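Local coordinates for alpha-galacturonidase (Bacillus subtilis, PDB 3FEF), which hydrolyses alpha-galacturonides, probably alpha-1,4-digalacturonate in nature, releasing galacturonate with the help of NAD(+) and manganese, at residues M149-C152 with T153-Y157. Sequence-based numbering, arbitrary orientation.
Sequences MSVC and TRVLY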
HETATM    1  N   MSE A 149      16.787  -1.891  20.611  1.00 26.53           N
HETATM    2  CA  MSE A 149      15.985  -3.025  20.163  1.00 26.10           C
HETATM    3  C   MSE A 149      15.561  -2.945  18.691  1.00 25.17           C
HETATM    4  O   MSE A 149      15.733  -3.893  17.936  1.00 24.64           O
HETATM    5  CB  MSE A 149      14.741  -3.089  21.021  1.00 27.68           C
HETATM    6  CG  MSE A 149      13.733  -4.061  20.491  1.00 34.73           C
HETATM    7 SE   MSE A 149      13.972  -5.709  21.439  1.00 42.60          SE
HETATM    8  CE  MSE A 149      12.902  -5.335  22.951  1.00 31.53           C
ATOM      9  N   SER A 150      15.003  -1.804  18.309  1.00 23.19           N
ATOM     10  CA  SER A 150      14.489  -1.599  16.969  1.00 25.48           C
ATOM     11  C   SER A 150      15.571  -1.664  15.890  1.00 26.11           C
ATOM     12  O   SER A 150      15.346  -2.204  14.818  1.00 30.85           O
ATOM     13  CB  SER A 150      13.748  -0.268  16.910  1.00 25.38           C
ATOM     14  OG  SER A 150      12.721  -0.241  17.897  1.00 28.45           O
ATOM     15  N   VAL A 151      16.743  -1.125  16.174  1.00 23.66           N
ATOM     16  CA  VAL A 151      17.841  -1.192  15.234  1.00 21.94           C
ATOM     17  C   VAL A 151      18.430  -2.593  15.120  1.00 22.01           C
ATOM     18  O   VAL A 151      18.580  -3.099  14.021  1.00 20.44           O
ATOM     19  CB  VAL A 151      18.960  -0.180  15.605  1.00 25.93           C
ATOM     20  CG1 VAL A 151      20.234  -0.485  14.800  1.00 24.85           C
ATOM     21  CG2 VAL A 151      18.456   1.286  15.370  1.00 21.67           C
ATOM     22  N   CYS A 152      18.750  -3.228  16.250  1.00 21.36           N
ATOM     23  CA  CYS A 152      19.344  -4.561  16.234  1.00 23.73           C
ATOM     24  C   CYS A 152      18.427  -5.538  15.559  1.00 23.68           C
ATOM     25  O   CYS A 152      18.822  -6.295  14.675  1.00 23.46           O
ATOM     26  CB  CYS A 152      19.606  -5.066  17.662  1.00 27.24           C
ATOM     27  SG  CYS A 152      20.815  -4.093  18.532  1.00 37.68           S
ATOM     28  N   THR A 153      17.176  -5.542  15.984  1.00 21.89           N
ATOM     29  CA  THR A 153      16.251  -6.485  15.401  1.00 23.65           C
ATOM     30  C   THR A 153      16.105  -6.210  13.906  1.00 24.40           C
ATOM     31  O   THR A 153      15.989  -7.134  13.114  1.00 22.14           O
ATOM     32  CB  THR A 153      14.902  -6.421  16.132  1.00 24.64           C
ATOM     33  OG1 THR A 153      15.153  -6.545  17.542  1.00 27.16           O
ATOM     34  CG2 THR A 153      14.009  -7.543  15.687  1.00 23.79           C
ATOM     35  N   ARG A 154      16.110  -4.935  13.521  1.00 22.66           N
ATOM     36  CA  ARG A 154      15.903  -4.608  12.124  1.00 23.11           C
ATOM     37  C   ARG A 154      17.070  -5.081  11.278  1.00 21.82           C
ATOM     38  O   ARG A 154      16.884  -5.456  10.130  1.00 24.69           O
ATOM     39  CB  ARG A 154      15.731  -3.108  11.935  1.00 22.29           C
ATOM     40  CG  ARG A 154      15.507  -2.736  10.493  1.00 24.46           C
ATOM     41  CD  ARG A 154      14.113  -3.139   9.962  1.00 22.59           C
ATOM     42  NE  ARG A 154      13.895  -2.374   8.738  1.00 25.89           N
ATOM     43  CZ  ARG A 154      13.897  -2.889   7.516  1.00 25.46           C
ATOM     44  NH1 ARG A 154      14.025  -4.193   7.334  1.00 28.17           N
ATOM     45  NH2 ARG A 154      13.748  -2.097   6.480  1.00 27.00           N
ATOM     46  N   VAL A 155      18.269  -5.066  11.858  1.00 21.80           N
ATOM     47  CA  VAL A 155      19.483  -5.468  11.148  1.00 23.70           C
ATOM     48  C   VAL A 155      19.413  -6.954  10.879  1.00 25.72           C
ATOM     49  O   VAL A 155      19.774  -7.407   9.800  1.00 24.71           O
ATOM     50  CB  VAL A 155      20.774  -5.092  11.943  1.00 25.45           C
ATOM     51  CG1 VAL A 155      22.033  -5.784  11.350  1.00 24.26           C
ATOM     52  CG2 VAL A 155      20.950  -3.568  11.987  1.00 22.14           C
ATOM     53  N   LEU A 156      18.935  -7.723  11.860  1.00 24.04           N
ATOM     54  CA  LEU A 156      18.739  -9.151  11.628  1.00 23.42           C
ATOM     55  C   LEU A 156      17.960  -9.405  10.314  1.00 25.68           C
ATOM     56  O   LEU A 156      18.372 -10.214   9.476  1.00 23.24           O
ATOM     57  CB  LEU A 156      18.038  -9.805  12.832  1.00 21.85           C
ATOM     58  CG  LEU A 156      18.853  -9.825  14.124  1.00 21.90           C
ATOM     59  CD1 LEU A 156      18.135 -10.528  15.289  1.00 19.17           C
ATOM     60  CD2 LEU A 156      20.234 -10.470  13.845  1.00 23.14           C
ATOM     61  N   TYR A 157      16.823  -8.728  10.142  1.00 25.11           N
ATOM     62  CA  TYR A 157      15.989  -8.967   8.973  1.00 23.85           C
ATOM     63  C   TYR A 157      16.610  -8.430   7.685  1.00 25.47           C
ATOM     64  O   TYR A 157      16.406  -9.001   6.617  1.00 25.13           O
ATOM     65  CB  TYR A 157      14.573  -8.381   9.157  1.00 23.70           C
ATOM     66  CG  TYR A 157      13.678  -9.269   9.992  1.00 21.55           C
ATOM     67  CD1 TYR A 157      13.620  -9.119  11.372  1.00 16.91           C
ATOM     68  CD2 TYR A 157      12.925 -10.275   9.407  1.00 18.53           C
ATOM     69  CE1 TYR A 157      12.819  -9.935  12.154  1.00 16.03           C
ATOM     70  CE2 TYR A 157      12.103 -11.109  10.191  1.00 19.62           C
ATOM     71  CZ  TYR A 157      12.066 -10.923  11.560  1.00 18.98           C
ATOM     72  OH  TYR A 157      11.279 -11.728  12.357  1.00 20.56           O
TER
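The first turns of helix 149-159, the crossover helix of a beta-alpha-beta unit between parallel strands 141-144 and 164-167 in the Rossmann-like domain of this family 4 glycosidase, are joined here by Met149 and Thr153, one turn apart. Met149 O takes two donors from Thr153: the backbone N at 2.9 Å, nearly straight with an N-H...O angle of 162°, and the side-chain hydroxyl OG1 at 2.7 Å. They arrive from opposite faces of the carbonyl plane. The threonine folds back this way because OG1 sits beside its own backbone N (chi1 -51°), with CG2 turned anti to that N. OG1 is also bonded to Asn144 ND2, tying the helix to the end of strand 141-144. The selenomethionine side chain of Met149 runs alongside Thr153 in the same direction, its CG 4.1 Å from OG1; bent at chi2 and chi3, it packs on Cys169, a ligand of the bound magnesium ion. A valine in place of this threonine would probably leave Asn144 ND2 without its hydroxyl partner and Met149 O with one donor fewer from this residue. Further along, Arg154 sets CB 3.0 Å from Ser150 O, while its guanidinium leads off to a salt bridge with Glu397. Cys152 and Leu156 face helix 112-136, and Leu156 N bonds Cys152 O at 3.2 Å. One turn on from Val151, Val155 N bonds Val151 O at 2.9 Å, and Val155 CG2 lies 3.2 Å from that same oxygen and 4.2 Å from Val151 CG1.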